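Local coordinates for protein pngf-ii (Elizabethkingia meningoseptica, PDB 4R4X) that probably cleaves N-linked glycans from glycoproteins and glycopeptides as a bacterial peptide:N-glycosidase of the PNGase F family, at residues I71-D76 with I168-A173; I232-K237 with L362-H367. One frame throughout, in Å; residues are numbered along the deposited sequence.

Interaction 1. Residues I71-D76 with I168-A173; sequences IVKTSD and ITEKDA
I71, V72 and K73 pair in parallel register with I168, T169 and E170. This adds the short strand 167-170 to the edge of strand 70-76 in the N-terminal N-glycanase domain, whereas on its other edge 70-76 pairs antiparallel with 59-65. The two axes diverge by 32°, and the ladder is short: T169 N donates to I71 O, K73 N to T169 O, and K171 N to K73 O at 2.8 Å. This last bond is nearly straight, at 165° about the hydrogen, whereas K73 N approaches T169 O from above its carbonyl plane.

On the face carrying I71 and K73, the isoleucines I71 and I168 run side by side in the same direction, with I71 CB 3.5 Å from I168 CG1 in one of the two modelled conformers of I168. K73 passes obliquely over E170, and its aliphatic CG lies 4.1 Å from E170 CB. On the face carrying V72, the methylenes of K171 take over the packing, and K171 CE reaches V72 CG1. K171 bends at chi2 (-70°), which leads its ammonium end away from strand 70-76. V72 also packs on Y176 and M179 of helix 173-182, which lies over this face.

Beyond the ladder the chain turns into that helix, with D172 at the N-cap position and its OD2 bonded to T175 OG1. T74 reaches across to the turn: its hydroxyl, anti to the backbone N (chi1 -152°), donates to K171 O. The same carbonyl takes a second bond from a water, which also accepts from S75 N and gives its other proton to E170 OE2 at 2.6 Å.

Interaction 2. Residues I232-K237 with L362-H367; sequences IFVELK and LELSIH
F233 and S365 form a hydrogen-bonded pair near the I232 end of an antiparallel ladder between the two inner strands of a four-stranded sheet, with strand 186-196 beyond 358-367 and strand 326-331 beyond 231-240. F233 N and S365 O are 2.9 Å apart, as are S365 N and F233 O. The E235 and E363 pair repeats the pattern, and its E235 N to E363 O bond is almost perfectly straight (177°).

Aliphatic side chains fill the face carrying V234. With CG2 anti to its backbone N, V234 brings this methyl against two leucines, 3.6 Å from L364 CD2 and equally far from L362 CD1. L362 CD1 also lies beside L236 CB. From strand 297-303, which belongs to another sheet, M300 packs on V234 and L236, and F302 on L236, consistent with the layered beta-sandwich of the PNGase F N-terminal domain.

The reverse face is polar and aromatic. E235 and E363 lie side by side, pointing the same way, their carboxylate planes 61° apart. E235 OE2 and E363 OE1 come within 4.0 Å, and a single water donates to both at 2.7 Å, which would ease the repulsion between like charges. Further along, the rings of F233 and H367 stand with their planes perpendicular in an oblique approach, F233 CD1 3.9 Å from H367 CD2. H367 is held by F185, stacked on its ring, and by a hydrogen bond between NE2 and S365 OG at 2.7 Å; R329 NH2 bonds to the same hydroxyl.

From the N terminus, the chain passes through six earlier strands before 70-76, the first segment of interaction 1, then runs some ninety residues before strand 167-170 returns to pair with it. Helix 173-182 follows directly and leads to strand 186-196, an outer strand of the sheet that contains interaction 2. There strand 231-240 opens a second excursion of 124 residues, closed when 362-367 comes back alongside. The two loops are in series, neither nested nor crossed: one lies in the N-terminal N-glycanase domain, the other in the PNGase F N-terminal domain. The centres of interactions 1 and 2 are about 27 Å apart, so the two contacts do not meet.

Interaction 1. Residues I71-D76 with I168-A173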
ATOM      1  N   ILE A  71      13.907 -14.842 -14.662  1.00 21.51           N
ATOM      2  CA  ILE A  71      14.232 -15.792 -13.601  1.00 20.74           C
ATOM      3  C   ILE A  71      15.348 -15.226 -12.718  1.00 19.86           C
ATOM      4  O   ILE A  71      16.377 -14.771 -13.229  1.00 19.25           O
ATOM      5  CB  ILE A  71      14.773 -17.112 -14.189  1.00 21.80           C
ATOM      6  CG1 ILE A  71      13.735 -17.777 -15.114  1.00 22.95           C
ATOM      7  CG2 ILE A  71      15.175 -18.089 -13.081  1.00 22.07           C
ATOM      8  CD1 ILE A  71      14.325 -18.907 -15.951  1.00 22.62           C
ATOM      9  N   VAL A  72      15.150 -15.309 -11.407  1.00 18.97           N
ATOM     10  CA  VAL A  72      16.192 -15.013 -10.456  1.00 19.93           C
ATOM     11  C   VAL A  72      16.622 -16.303  -9.750  1.00 18.96           C
ATOM     12  O   VAL A  72      15.858 -17.271  -9.665  1.00 17.15           O
ATOM     13  CB  VAL A  72      15.803 -13.908  -9.452  1.00 20.35           C
ATOM     14  CG1 VAL A  72      15.588 -12.597 -10.195  1.00 22.37           C
ATOM     15  CG2 VAL A  72      14.571 -14.241  -8.631  1.00 21.33           C
ATOM     16  N   LYS A  73      17.863 -16.314  -9.284  1.00 18.23           N
ATOM     17  CA  LYS A  73      18.361 -17.445  -8.555  1.00 18.87           C
ATOM     18  C   LYS A  73      19.181 -16.976  -7.364  1.00 18.02           C
ATOM     19  O   LYS A  73      19.737 -15.872  -7.347  1.00 16.27           O
ATOM     20  CB  LYS A  73      19.171 -18.393  -9.475  1.00 20.84           C
ATOM     21  CG  LYS A  73      20.650 -18.077  -9.583  1.00 23.89           C
ATOM     22  CD  LYS A  73      21.407 -18.993 -10.538  1.00 25.24           C
ATOM     23  CE  LYS A  73      22.125 -20.109  -9.805  1.00 27.99           C
ATOM     24  NZ  LYS A  73      22.908 -20.984 -10.740  1.00 29.34           N
ATOM     25  N   THR A  74      19.245 -17.830  -6.364  1.00 17.17           N
ATOM     26  CA  THR A  74      20.123 -17.602  -5.252  1.00 19.47           C
ATOM     27  C   THR A  74      20.799 -18.942  -4.988  1.00 21.73           C
ATOM     28  O   THR A  74      20.166 -20.007  -5.141  1.00 22.59           O
ATOM     29  CB  THR A  74      19.333 -17.001  -4.061  1.00 20.49           C
ATOM     30  OG1 THR A  74      20.193 -16.204  -3.249  1.00 20.83           O
ATOM     31  CG2 THR A  74      18.695 -18.059  -3.225  1.00 22.45           C
ATOM     32  N   SER A  75      22.075 -18.898  -4.600  1.00 22.04           N
ATOM     33  CA  SER A  75      22.882 -20.102  -4.425  1.00 24.70           C
ATOM     34  C   SER A  75      23.590 -20.138  -3.067  1.00 24.03           C
ATOM     35  O   SER A  75      23.883 -19.098  -2.500  1.00 21.22           O
ATOM     36  CB  SER A  75      23.910 -20.177  -5.543  1.00 26.07           C
ATOM     37  OG  SER A  75      23.244 -20.370  -6.781  1.00 31.21           O
ATOM     38  N   ASP A  76      23.858 -21.346  -2.566  1.00 23.10           N
ATOM     39  CA  ASP A  76      24.420 -21.533  -1.226  1.00 23.92           C
ATOM     40  C   ASP A  76      24.965 -22.951  -1.127  1.00 23.94           C
ATOM     41  O   ASP A  76      24.236 -23.915  -1.377  1.00 22.22           O
ATOM     42  CB  ASP A  76      23.338 -21.308  -0.159  1.00 25.22           C
ATOM     43  CG  ASP A  76      23.891 -21.255   1.282  1.00 27.03           C
ATOM     44  OD1 ASP A  76      25.036 -21.702   1.532  1.00 26.91           O
ATOM     45  OD2 ASP A  76      23.143 -20.779   2.180  1.00 28.43           O
ATOM     46  N   ILE A 168      18.250 -15.506 -16.513  0.50 21.82           N
ATOM     47  CA  ILE A 168      18.557 -15.783 -15.119  0.50 22.18           C
ATOM     48  C   ILE A 168      19.695 -14.886 -14.569  0.50 21.51           C
ATOM     49  O   ILE A 168      20.692 -14.665 -15.232  0.50 23.12           O
ATOM     50  CB  ILE A 168      18.971 -17.255 -14.969  0.50 21.64           C
ATOM     51  CG1 ILE A 168      17.854 -18.156 -15.501  0.50 21.59           C
ATOM     52  CG2 ILE A 168      19.293 -17.567 -13.515  0.50 21.90           C
ATOM     53  CD1 ILE A 168      18.255 -19.582 -15.767  0.50 21.47           C
ATOM     54  N   THR A 169      19.477 -14.347 -13.372  1.00 21.27           N
ATOM     55  CA  THR A 169      20.339 -13.392 -12.671  1.00 20.98           C
ATOM     56  C   THR A 169      20.450 -13.842 -11.212  1.00 19.03           C
ATOM     57  O   THR A 169      19.434 -14.003 -10.533  1.00 16.32           O
ATOM     58  CB  THR A 169      19.795 -11.954 -12.708  1.00 22.97           C
ATOM     59  OG1 THR A 169      19.577 -11.544 -14.064  1.00 25.28           O
ATOM     60  CG2 THR A 169      20.776 -10.991 -12.047  1.00 23.83           C
ATOM     61  N   GLU A 170      21.673 -14.024 -10.748  1.00 18.25           N
ATOM     62  CA  GLU A 170      21.926 -14.415  -9.390  1.00 18.90           C
ATOM     63  C   GLU A 170      21.772 -13.209  -8.475  1.00 17.52           C
ATOM     64  O   GLU A 170      22.263 -12.109  -8.776  1.00 16.31           O
ATOM     65  CB  GLU A 170      23.323 -15.042  -9.221  1.00 21.80           C
ATOM     66  CG  GLU A 170      23.559 -15.510  -7.789  1.00 24.56           C
ATOM     67  CD  GLU A 170      24.777 -16.416  -7.588  1.00 29.95           C
ATOM     68  OE1 GLU A 170      25.520 -16.670  -8.557  1.00 33.90           O
ATOM     69  OE2 GLU A 170      25.000 -16.860  -6.437  1.00 30.69           O
ATOM     70  N   LYS A 171      21.095 -13.426  -7.361  1.00 15.95           N
ATOM     71  CA  LYS A 171      20.901 -12.408  -6.326  1.00 15.67           C
ATOM     72  C   LYS A 171      21.276 -12.914  -4.961  1.00 15.48           C
ATOM     73  O   LYS A 171      21.293 -14.111  -4.724  1.00 15.88           O
ATOM     74  CB  LYS A 171      19.421 -12.026  -6.230  1.00 16.00           C
ATOM     75  CG  LYS A 171      18.748 -11.633  -7.525  1.00 16.91           C
ATOM     76  CD  LYS A 171      19.232 -10.304  -8.045  1.00 17.96           C
ATOM     77  CE  LYS A 171      18.431  -9.920  -9.278  1.00 18.82           C
ATOM     78  NZ  LYS A 171      18.882  -8.635  -9.885  1.00 19.61           N
ATOM     79  N   ASP A 172      21.475 -11.994  -4.026  1.00 15.42           N
ATOM     80  CA  ASP A 172      21.582 -12.373  -2.620  1.00 16.57           C
ATOM     81  C   ASP A 172      20.226 -12.878  -2.133  1.00 15.97           C
ATOM     82  O   ASP A 172      19.193 -12.609  -2.756  1.00 15.11           O
ATOM     83  CB  ASP A 172      22.073 -11.194  -1.780  1.00 17.63           C
ATOM     84  CG  ASP A 172      21.036 -10.090  -1.642  1.00 18.52           C
ATOM     85  OD1 ASP A 172      20.115 -10.247  -0.814  1.00 20.02           O
ATOM     86  OD2 ASP A 172      21.140  -9.067  -2.349  1.00 21.16           O
ATOM     87  N   ALA A 173      20.217 -13.582  -1.000  1.00 15.91           N
ATOM     88  CA  ALA A 173      19.000 -14.237  -0.531  1.00 16.03           C
ATOM     89  C   ALA A 173      17.872 -13.241  -0.199  1.00 15.83           C
ATOM     90  O   ALA A 173      16.710 -13.517  -0.451  1.00 15.85           O
ATOM     91  CB  ALA A 173      19.294 -15.131   0.673  1.00 16.61           C
TER
HETATM   92  O   HOH W   1      16.570 -12.215 -14.610  1.00 30.30           O
HETATM   93  O   HOH W   2      23.166 -16.327  -4.617  1.00 22.03           O

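Interaction 2. Residues I232-K237 with L362-H367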
ATOM      1  N   ILE A 232      -6.294  -1.268  -3.739  1.00 12.16           N
ATOM      2  CA  ILE A 232      -5.363  -0.201  -4.103  1.00 12.39           C
ATOM      3  C   ILE A 232      -4.931   0.559  -2.855  1.00 11.98           C
ATOM      4  O   ILE A 232      -5.771   0.958  -2.031  1.00 11.25           O
ATOM      5  CB  ILE A 232      -5.987   0.829  -5.055  1.00 12.58           C
ATOM      6  CG1 ILE A 232      -6.772   0.186  -6.196  1.00 13.06           C
ATOM      7  CG2 ILE A 232      -4.892   1.710  -5.627  1.00 12.92           C
ATOM      8  CD1 ILE A 232      -7.698   1.153  -6.904  1.00 13.50           C
ATOM      9  N   PHE A 233      -3.626   0.759  -2.731  1.00 11.61           N
ATOM     10  CA  PHE A 233      -3.052   1.459  -1.606  1.00 12.01           C
ATOM     11  C   PHE A 233      -2.075   2.520  -2.128  1.00 12.29           C
ATOM     12  O   PHE A 233      -1.496   2.382  -3.218  1.00 12.88           O
ATOM     13  CB  PHE A 233      -2.258   0.502  -0.698  1.00 12.04           C
ATOM     14  CG  PHE A 233      -3.099  -0.444   0.106  1.00 12.26           C
ATOM     15  CD1 PHE A 233      -3.698  -1.522  -0.480  1.00 12.40           C
ATOM     16  CD2 PHE A 233      -3.233  -0.269   1.492  1.00 12.88           C
ATOM     17  CE1 PHE A 233      -4.463  -2.401   0.275  1.00 12.57           C
ATOM     18  CE2 PHE A 233      -4.003  -1.146   2.257  1.00 13.07           C
ATOM     19  CZ  PHE A 233      -4.627  -2.207   1.635  1.00 12.38           C
ATOM     20  N   VAL A 234      -1.906   3.580  -1.338  1.00 12.27           N
ATOM     21  CA  VAL A 234      -0.943   4.613  -1.627  1.00 12.13           C
ATOM     22  C   VAL A 234      -0.013   4.696  -0.448  1.00 12.13           C
ATOM     23  O   VAL A 234      -0.483   4.704   0.694  1.00 11.77           O
ATOM     24  CB  VAL A 234      -1.613   5.972  -1.909  1.00 12.41           C
ATOM     25  CG1 VAL A 234      -2.530   6.415  -0.766  1.00 12.61           C
ATOM     26  CG2 VAL A 234      -0.565   7.029  -2.201  1.00 12.69           C
ATOM     27  N   GLU A 235       1.293   4.735  -0.729  1.00 12.77           N
ATOM     28  CA  GLU A 235       2.323   4.785   0.321  1.00 13.69           C
ATOM     29  C   GLU A 235       3.317   5.926   0.143  1.00 13.18           C
ATOM     30  O   GLU A 235       3.953   6.071  -0.905  1.00 11.93           O
ATOM     31  CB  GLU A 235       3.086   3.469   0.417  1.00 14.82           C
ATOM     32  CG  GLU A 235       4.031   3.401   1.633  1.00 16.26           C
ATOM     33  CD  GLU A 235       4.604   1.999   1.839  1.00 17.63           C
ATOM     34  OE1 GLU A 235       4.675   1.529   2.987  1.00 18.88           O
ATOM     35  OE2 GLU A 235       4.999   1.359   0.844  1.00 19.89           O
ATOM     36  N   LEU A 236       3.455   6.726   1.198  1.00 13.41           N
ATOM     37  CA  LEU A 236       4.344   7.870   1.215  1.00 13.94           C
ATOM     38  C   LEU A 236       5.331   7.710   2.363  1.00 14.39           C
ATOM     39  O   LEU A 236       4.950   7.250   3.463  1.00 14.11           O
ATOM     40  CB  LEU A 236       3.531   9.162   1.396  1.00 15.13           C
ATOM     41  CG  LEU A 236       4.399  10.438   1.361  1.00 16.87           C
ATOM     42  CD1 LEU A 236       3.781  11.531   0.518  1.00 18.65           C
ATOM     43  CD2 LEU A 236       4.687  10.942   2.749  1.00 18.44           C
ATOM     44  N   LYS A 237       6.585   8.079   2.111  1.00 13.74           N
ATOM     45  CA  LYS A 237       7.612   8.109   3.150  1.00 14.23           C
ATOM     46  C   LYS A 237       8.138   9.529   3.196  1.00 13.76           C
ATOM     47  O   LYS A 237       8.292  10.161   2.166  1.00 13.74           O
ATOM     48  CB  LYS A 237       8.762   7.141   2.834  1.00 15.60           C
ATOM     49  CG  LYS A 237       8.396   5.702   2.557  1.00 18.17           C
ATOM     50  CD  LYS A 237       7.745   4.997   3.739  1.00 19.08           C
ATOM     51  CE  LYS A 237       7.434   3.534   3.393  1.00 20.25           C
ATOM     52  NZ  LYS A 237       8.686   2.748   3.168  1.00 20.98           N
ATOM     53  N   LEU A 362       6.883   8.366  -2.919  1.00 12.76           N
ATOM     54  CA  LEU A 362       5.477   8.047  -3.084  1.00 12.89           C
ATOM     55  C   LEU A 362       5.272   7.005  -4.177  1.00 13.72           C
ATOM     56  O   LEU A 362       5.849   7.124  -5.278  1.00 13.95           O
ATOM     57  CB  LEU A 362       4.712   9.305  -3.460  1.00 12.89           C
ATOM     58  CG  LEU A 362       3.228   9.160  -3.744  1.00 12.70           C
ATOM     59  CD1 LEU A 362       2.523   8.837  -2.447  1.00 12.62           C
ATOM     60  CD2 LEU A 362       2.704  10.448  -4.364  1.00 12.74           C
ATOM     61  N   GLU A 363       4.434   6.009  -3.883  1.00 13.53           N
ATOM     62  CA  GLU A 363       4.027   5.007  -4.860  1.00 13.96           C
ATOM     63  C   GLU A 363       2.591   4.557  -4.598  1.00 14.18           C
ATOM     64  O   GLU A 363       2.043   4.767  -3.505  1.00 13.69           O
ATOM     65  CB  GLU A 363       5.000   3.808  -4.852  1.00 14.86           C
ATOM     66  CG  GLU A 363       4.956   2.956  -3.587  1.00 16.20           C
ATOM     67  CD  GLU A 363       6.023   1.870  -3.530  1.00 18.34           C
ATOM     68  OE1 GLU A 363       5.716   0.757  -3.044  1.00 18.00           O
ATOM     69  OE2 GLU A 363       7.171   2.111  -3.974  1.00 20.52           O
ATOM     70  N   LEU A 364       1.984   3.983  -5.626  1.00 14.81           N
ATOM     71  CA  LEU A 364       0.739   3.265  -5.527  1.00 15.01           C
ATOM     72  C   LEU A 364       0.983   1.777  -5.692  1.00 14.76           C
ATOM     73  O   LEU A 364       1.933   1.364  -6.371  1.00 15.78           O
ATOM     74  CB  LEU A 364      -0.224   3.720  -6.626  1.00 16.62           C
ATOM     75  CG  LEU A 364      -0.517   5.200  -6.831  1.00 19.12           C
ATOM     76  CD1 LEU A 364      -1.522   5.399  -7.964  1.00 20.00           C
ATOM     77  CD2 LEU A 364      -1.058   5.820  -5.560  1.00 18.92           C
ATOM     78  N   SER A 365       0.146   0.957  -5.074  1.00 13.86           N
ATOM     79  CA  SER A 365       0.185  -0.475  -5.319  1.00 13.54           C
ATOM     80  C   SER A 365      -1.226  -1.011  -5.564  1.00 13.50           C
ATOM     81  O   SER A 365      -2.211  -0.582  -4.913  1.00 12.63           O
ATOM     82  CB  SER A 365       0.838  -1.230  -4.163  1.00 13.71           C
ATOM     83  OG  SER A 365       0.116  -1.087  -2.963  1.00 13.76           O
ATOM     84  N   ILE A 366      -1.299  -1.932  -6.515  1.00 13.21           N
ATOM     85  CA  ILE A 366      -2.536  -2.573  -6.938  1.00 13.09           C
ATOM     86  C   ILE A 366      -2.399  -4.076  -6.740  1.00 13.18           C
ATOM     87  O   ILE A 366      -1.454  -4.707  -7.248  1.00 12.20           O
ATOM     88  CB  ILE A 366      -2.862  -2.274  -8.410  1.00 13.84           C
ATOM     89  CG1 ILE A 366      -2.830  -0.773  -8.675  1.00 14.11           C
ATOM     90  CG2 ILE A 366      -4.230  -2.875  -8.790  1.00 14.29           C
ATOM     91  CD1 ILE A 366      -2.461  -0.421 -10.092  1.00 14.93           C
ATOM     92  N   HIS A 367      -3.335  -4.638  -5.980  1.00 12.99           N
ATOM     93  CA  HIS A 367      -3.255  -6.007  -5.523  1.00 13.35           C
ATOM     94  C   HIS A 367      -4.404  -6.837  -6.118  1.00 14.02           C
ATOM     95  O   HIS A 367      -5.551  -6.367  -6.127  1.00 13.57           O
ATOM     96  CB  HIS A 367      -3.250  -6.048  -3.997  1.00 13.29           C
ATOM     97  CG  HIS A 367      -2.164  -5.211  -3.406  1.00 13.43           C
ATOM     98  ND1 HIS A 367      -0.909  -5.713  -3.107  1.00 13.70           N
ATOM     99  CD2 HIS A 367      -2.107  -3.885  -3.157  1.00 13.83           C
ATOM    100  CE1 HIS A 367      -0.145  -4.738  -2.651  1.00 13.99           C
ATOM    101  NE2 HIS A 367      -0.841  -3.615  -2.694  1.00 14.51           N
TER
HETATM  102  O   HOH W   3       3.667   0.315  -1.314  1.00 21.37           O